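Local coordinates for vascular protein tyrosine phosphatase 1 (Rattus norvegicus, PDB 3I36), which probably removes phosphate from phosphotyrosine in proteins, as the catalytic domain of a receptor-type tyrosine phosphatase of the cell membrane, at residues D218-Y230 with F254-N266. Sequence-based numbering, arbitrary orientation.
Sequences DLLINFRYLVRDY and FIAIDRLIYQIEN
Arg224 and Arg228 of helix 218-230 both grip Asp258 of helix 254-266, where two helices of the protein-tyrosine phosphatase fold cross at -76°. Segment 254-266 continues the helix that follows the phosphate-binding P-loop. Arg228 NH2 binds Asp258 OD2 at 2.7 Å, on the syn side of the carboxylate. Arg228 NE and Arg224 NH1 both reach OD1, but that oxygen is less surely placed, so these two bonds are less certain. A lysine in place of Arg228 would probably leave Asp258 OD2 without its NH2 mate and remove the flat group packed against Tyr262 CE2. The guanidinium of Arg224 lies between Ile261 CD1 on one face and Arg228 CG on the other.

The apolar part centres on Phe254, a knob among Leu220, Phe223, Val227 and the aliphatic part of Arg224, whose CG touches Phe254 CZ at 3.8 Å. Phe254 CG is anti to the backbone N (chi1 175°), which carries CZ to within 4.0 Å of Val227 CG2. Leu220 CD2 presses tightly on Ile257 CD1, at 3.3 Å. Phe205 meets Phe223 edge-to-face from strand 196-205.

Two waters link the helices beside Tyr225, Arg224 and Glu265. One accepts from Arg224 NH2 (2.9 Å) and donates to Glu265 OE1 (2.6 Å).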
loop_
_atom_site.group_PDB
_atom_site.type_symbol
_atom_site.label_atom_id
_atom_site.label_comp_id
_atom_site.label_asym_id
_atom_site.label_seq_id
_atom_site.Cartn_x
_atom_site.Cartn_y
_atom_site.Cartn_z
ATOM N N ASP A 218 6.213 -12.888 10.397
ATOM C CA ASP A 218 6.741 -12.041 11.458
ATOM C C ASP A 218 7.485 -10.818 10.930
ATOM O O ASP A 218 7.348 -9.728 11.479
ATOM C CB ASP A 218 7.612 -12.840 12.445
ATOM C CG ASP A 218 8.631 -13.714 11.754
ATOM O OD1 ASP A 218 8.808 -13.587 10.525
ATOM O OD2 ASP A 218 9.265 -14.537 12.450
ATOM N N LEU A 219 8.253 -10.986 9.863
ATOM C CA LEU A 219 9.062 -9.883 9.371
ATOM C C LEU A 219 8.179 -8.777 8.819
ATOM O O LEU A 219 8.387 -7.599 9.118
ATOM C CB LEU A 219 10.055 -10.349 8.313
ATOM C CG LEU A 219 11.188 -11.171 8.935
ATOM C CD1 LEU A 219 12.017 -11.856 7.864
ATOM C CD2 LEU A 219 12.049 -10.262 9.797
ATOM N N LEU A 220 7.189 -9.146 8.011
ATOM C CA LEU A 220 6.310 -8.135 7.470
ATOM C C LEU A 220 5.520 -7.480 8.596
ATOM O O LEU A 220 5.264 -6.274 8.569
ATOM C CB LEU A 220 5.373 -8.728 6.431
ATOM C CG LEU A 220 4.526 -7.722 5.655
ATOM C CD1 LEU A 220 5.414 -6.764 4.869
ATOM C CD2 LEU A 220 3.608 -8.465 4.726
ATOM N N ILE A 221 5.127 -8.275 9.585
ATOM C CA ILE A 221 4.383 -7.733 10.715
ATOM C C ILE A 221 5.260 -6.789 11.540
ATOM O O ILE A 221 4.820 -5.712 11.929
ATOM C CB ILE A 221 3.796 -8.845 11.593
ATOM C CG1 ILE A 221 2.641 -9.535 10.862
ATOM C CG2 ILE A 221 3.342 -8.283 12.937
ATOM C CD1 ILE A 221 2.287 -10.913 11.415
ATOM N N ASN A 222 6.505 -7.186 11.797
ATOM C CA ASN A 222 7.445 -6.317 12.490
ATOM C C ASN A 222 7.713 -5.040 11.702
ATOM O O ASN A 222 7.858 -3.962 12.271
ATOM C CB ASN A 222 8.752 -7.061 12.763
ATOM C CG ASN A 222 8.573 -8.202 13.742
ATOM O OD1 ASN A 222 7.633 -8.213 14.540
ATOM N ND2 ASN A 222 9.482 -9.171 13.690
ATOM N N PHE A 223 7.783 -5.178 10.383
ATOM C CA PHE A 223 7.976 -4.042 9.495
ATOM C C PHE A 223 6.771 -3.115 9.624
ATOM O O PHE A 223 6.930 -1.900 9.758
ATOM C CB PHE A 223 8.121 -4.567 8.074
ATOM C CG PHE A 223 8.161 -3.520 7.021
ATOM C CD1 PHE A 223 9.341 -2.865 6.723
ATOM C CD2 PHE A 223 7.034 -3.239 6.267
ATOM C CE1 PHE A 223 9.387 -1.936 5.704
ATOM C CE2 PHE A 223 7.077 -2.299 5.252
ATOM C CZ PHE A 223 8.264 -1.649 4.972
ATOM N N ARG A 224 5.567 -3.681 9.591
ATOM C CA ARG A 224 4.371 -2.877 9.841
ATOM C C ARG A 224 4.463 -2.149 11.176
ATOM O O ARG A 224 4.131 -0.961 11.275
ATOM C CB ARG A 224 3.067 -3.694 9.805
ATOM C CG ARG A 224 1.884 -2.729 9.638
ATOM C CD ARG A 224 0.690 -2.829 10.609
ATOM N NE ARG A 224 1.025 -2.877 12.014
ATOM C CZ ARG A 224 0.248 -2.463 13.022
ATOM N NH1 ARG A 224 -0.926 -1.879 12.834
ATOM N NH2 ARG A 224 0.679 -2.624 14.259
ATOM N N TYR A 225 4.872 -2.857 12.223
ATOM C CA TYR A 225 5.030 -2.206 13.518
ATOM C C TYR A 225 6.001 -1.032 13.439
ATOM O O TYR A 225 5.773 -0.002 14.060
ATOM C CB TYR A 225 5.441 -3.196 14.614
ATOM C CG TYR A 225 4.277 -4.011 15.132
ATOM C CD1 TYR A 225 3.260 -3.415 15.872
ATOM C CD2 TYR A 225 4.184 -5.370 14.870
ATOM C CE1 TYR A 225 2.192 -4.153 16.338
ATOM C CE2 TYR A 225 3.122 -6.117 15.342
ATOM C CZ TYR A 225 2.131 -5.505 16.068
ATOM O OH TYR A 225 1.075 -6.247 16.523
ATOM N N LEU A 226 7.072 -1.178 12.668
ATOM C CA LEU A 226 8.024 -0.074 12.518
ATOM C C LEU A 226 7.349 1.135 11.882
ATOM O O LEU A 226 7.500 2.272 12.342
ATOM C CB LEU A 226 9.224 -0.506 11.678
ATOM C CG LEU A 226 10.178 -1.506 12.332
ATOM C CD1 LEU A 226 11.382 -1.754 11.442
ATOM C CD2 LEU A 226 10.615 -1.012 13.718
ATOM N N VAL A 227 6.594 0.881 10.819
ATOM C CA VAL A 227 5.871 1.947 10.148
ATOM C C VAL A 227 4.954 2.627 11.144
ATOM O O VAL A 227 4.907 3.854 11.240
ATOM C CB VAL A 227 5.038 1.401 8.975
ATOM C CG1 VAL A 227 4.198 2.506 8.334
ATOM C CG2 VAL A 227 5.942 0.749 7.952
ATOM N N ARG A 228 4.213 1.820 11.887
ATOM C CA ARG A 228 3.257 2.346 12.850
ATOM C C ARG A 228 3.942 3.135 13.961
ATOM O O ARG A 228 3.440 4.169 14.420
ATOM C CB ARG A 228 2.417 1.198 13.415
ATOM C CG ARG A 228 1.244 0.843 12.494
ATOM C CD ARG A 228 0.419 2.088 12.324
ATOM N NE ARG A 228 -0.589 1.999 11.277
ATOM C CZ ARG A 228 -1.236 3.058 10.808
ATOM N NH1 ARG A 228 -0.956 4.255 11.300
ATOM N NH2 ARG A 228 -2.147 2.930 9.849
ATOM N N ASP A 229 5.095 2.647 14.393
ATOM C CA ASP A 229 5.845 3.345 15.419
ATOM C C ASP A 229 6.147 4.762 14.955
ATOM O O ASP A 229 5.964 5.741 15.690
ATOM C CB ASP A 229 7.139 2.604 15.718
ATOM C CG ASP A 229 7.858 3.177 16.918
ATOM O OD1 ASP A 229 7.348 3.013 18.045
ATOM O OD2 ASP A 229 8.918 3.799 16.725
ATOM N N TYR A 230 6.606 4.870 13.717
ATOM C CA TYR A 230 6.884 6.170 13.133
ATOM C C TYR A 230 5.615 7.001 12.968
ATOM O O TYR A 230 5.606 8.186 13.279
ATOM C CB TYR A 230 7.578 6.001 11.786
ATOM C CG TYR A 230 7.810 7.287 11.038
ATOM C CD1 TYR A 230 8.844 8.144 11.392
ATOM C CD2 TYR A 230 7.025 7.619 9.938
ATOM C CE1 TYR A 230 9.068 9.318 10.689
ATOM C CE2 TYR A 230 7.244 8.784 9.228
ATOM C CZ TYR A 230 8.262 9.627 9.605
ATOM O OH TYR A 230 8.469 10.788 8.890
ATOM N N PHE A 254 -0.266 -5.488 2.730
ATOM C CA PHE A 254 0.274 -4.707 3.820
ATOM C C PHE A 254 -0.830 -3.879 4.486
ATOM O O PHE A 254 -0.951 -3.832 5.715
ATOM C CB PHE A 254 1.356 -3.783 3.308
ATOM C CG PHE A 254 1.871 -2.853 4.356
ATOM C CD1 PHE A 254 2.886 -3.257 5.204
ATOM C CD2 PHE A 254 1.313 -1.609 4.524
ATOM C CE1 PHE A 254 3.357 -2.428 6.184
ATOM C CE2 PHE A 254 1.778 -0.764 5.517
ATOM C CZ PHE A 254 2.813 -1.184 6.344
ATOM N N ILE A 255 -1.640 -3.217 3.674
ATOM C CA ILE A 255 -2.684 -2.378 4.241
ATOM C C ILE A 255 -3.654 -3.229 5.045
ATOM O O ILE A 255 -4.052 -2.873 6.168
ATOM C CB ILE A 255 -3.436 -1.614 3.161
ATOM C CG1 ILE A 255 -2.524 -0.535 2.565
ATOM C CG2 ILE A 255 -4.720 -0.997 3.755
ATOM C CD1 ILE A 255 -3.164 0.200 1.419
ATOM N N ALA A 256 -4.013 -4.379 4.491
ATOM C CA ALA A 256 -4.947 -5.262 5.188
ATOM C C ALA A 256 -4.345 -5.727 6.502
ATOM O O ALA A 256 -5.027 -5.772 7.518
ATOM C CB ALA A 256 -5.312 -6.463 4.314
ATOM N N ILE A 257 -3.061 -6.071 6.495
ATOM C CA ILE A 257 -2.436 -6.546 7.721
ATOM C C ILE A 257 -2.499 -5.446 8.774
ATOM O O ILE A 257 -2.777 -5.683 9.951
ATOM C CB ILE A 257 -0.959 -6.852 7.475
ATOM C CG1 ILE A 257 -0.813 -8.145 6.677
ATOM C CG2 ILE A 257 -0.202 -6.940 8.793
ATOM C CD1 ILE A 257 0.613 -8.365 6.181
ATOM N N ASP A 258 -2.244 -4.225 8.346
ATOM C CA ASP A 258 -2.243 -3.114 9.294
ATOM C C ASP A 258 -3.624 -2.979 9.913
ATOM O O ASP A 258 -3.782 -2.814 11.132
ATOM C CB ASP A 258 -1.847 -1.816 8.597
ATOM C CG ASP A 258 -1.862 -0.628 9.543
ATOM O OD1 ASP A 258 -1.068 -0.614 10.504
ATOM O OD2 ASP A 258 -2.668 0.292 9.318
ATOM N N ARG A 259 -4.631 -3.055 9.058
ATOM C CA ARG A 259 -5.998 -2.926 9.507
ATOM C C ARG A 259 -6.411 -4.074 10.414
ATOM O O ARG A 259 -7.077 -3.858 11.423
ATOM C CB ARG A 259 -6.919 -2.818 8.303
ATOM C CG ARG A 259 -6.693 -1.519 7.544
ATOM C CD ARG A 259 -7.555 -1.449 6.309
ATOM N NE ARG A 259 -8.974 -1.533 6.632
ATOM C CZ ARG A 259 -9.950 -1.282 5.766
ATOM N NH1 ARG A 259 -9.653 -0.901 4.530
ATOM N NH2 ARG A 259 -11.219 -1.407 6.136
ATOM N N LEU A 260 -6.011 -5.289 10.049
ATOM C CA LEU A 260 -6.325 -6.463 10.846
ATOM C C LEU A 260 -5.716 -6.360 12.223
ATOM O O LEU A 260 -6.331 -6.751 13.210
ATOM C CB LEU A 260 -5.785 -7.710 10.161
ATOM C CG LEU A 260 -6.679 -8.123 9.004
ATOM C CD1 LEU A 260 -5.910 -9.056 8.097
ATOM C CD2 LEU A 260 -7.946 -8.776 9.569
ATOM N N ILE A 261 -4.492 -5.854 12.300
ATOM C CA ILE A 261 -3.847 -5.758 13.605
ATOM C C ILE A 261 -4.619 -4.809 14.502
ATOM O O ILE A 261 -4.873 -5.113 15.671
ATOM C CB ILE A 261 -2.379 -5.321 13.487
ATOM C CG1 ILE A 261 -1.561 -6.438 12.806
ATOM C CG2 ILE A 261 -1.820 -4.955 14.857
ATOM C CD1 ILE A 261 -0.143 -6.001 12.393
ATOM N N TYR A 262 -5.027 -3.666 13.962
ATOM C CA TYR A 262 -5.829 -2.757 14.776
ATOM C C TYR A 262 -7.109 -3.429 15.244
ATOM O O TYR A 262 -7.500 -3.305 16.399
ATOM C CB TYR A 262 -6.204 -1.524 13.994
ATOM C CG TYR A 262 -5.134 -0.470 13.964
ATOM C CD1 TYR A 262 -4.710 0.148 15.133
ATOM C CD2 TYR A 262 -4.576 -0.063 12.761
ATOM C CE1 TYR A 262 -3.742 1.130 15.106
ATOM C CE2 TYR A 262 -3.614 0.926 12.717
ATOM C CZ TYR A 262 -3.197 1.520 13.893
ATOM O OH TYR A 262 -2.248 2.512 13.846
ATOM N N GLN A 263 -7.762 -4.122 14.322
ATOM C CA GLN A 263 -9.007 -4.837 14.576
ATOM C C GLN A 263 -8.814 -5.812 15.734
ATOM O O GLN A 263 -9.597 -5.875 16.673
ATOM C CB GLN A 263 -9.348 -5.636 13.318
ATOM C CG GLN A 263 -10.751 -5.493 12.780
ATOM C CD GLN A 263 -10.867 -6.038 11.361
ATOM O OE1 GLN A 263 -10.338 -7.107 11.044
ATOM N NE2 GLN A 263 -11.560 -5.305 10.504
ATOM N N ILE A 264 -7.756 -6.615 15.618
ATOM C CA ILE A 264 -7.426 -7.597 16.641
ATOM C C ILE A 264 -7.184 -6.892 17.968
ATOM O O ILE A 264 -7.728 -7.272 19.001
ATOM C CB ILE A 264 -6.145 -8.377 16.259
ATOM C CG1 ILE A 264 -6.451 -9.415 15.180
ATOM C CG2 ILE A 264 -5.532 -9.052 17.493
ATOM C CD1 ILE A 264 -5.189 -9.971 14.524
ATOM N N GLU A 265 -6.359 -5.858 17.933
ATOM C CA GLU A 265 -5.974 -5.143 19.145
ATOM C C GLU A 265 -7.169 -4.447 19.785
ATOM O O GLU A 265 -7.337 -4.484 20.993
ATOM C CB GLU A 265 -4.883 -4.119 18.815
ATOM C CG GLU A 265 -3.559 -4.783 18.568
ATOM C CD GLU A 265 -2.465 -3.822 18.144
ATOM O OE1 GLU A 265 -2.767 -2.647 17.849
ATOM O OE2 GLU A 265 -1.302 -4.265 18.110
ATOM N N ASN A 266 -8.008 -3.834 18.959
ATOM C CA ASN A 266 -9.084 -3.006 19.462
ATOM C C ASN A 266 -10.408 -3.710 19.670
ATOM O O ASN A 266 -11.226 -3.260 20.467
ATOM C CB ASN A 266 -9.286 -1.813 18.553
ATOM C CG ASN A 266 -8.109 -0.865 18.594
ATOM O OD1 ASN A 266 -7.577 -0.571 19.666
ATOM N ND2 ASN A 266 -7.684 -0.394 17.429
HETATM O O HOH W 1 -1.177 -1.520 16.195
HETATM O O HOH W 2 -0.999 -7.322 17.427
#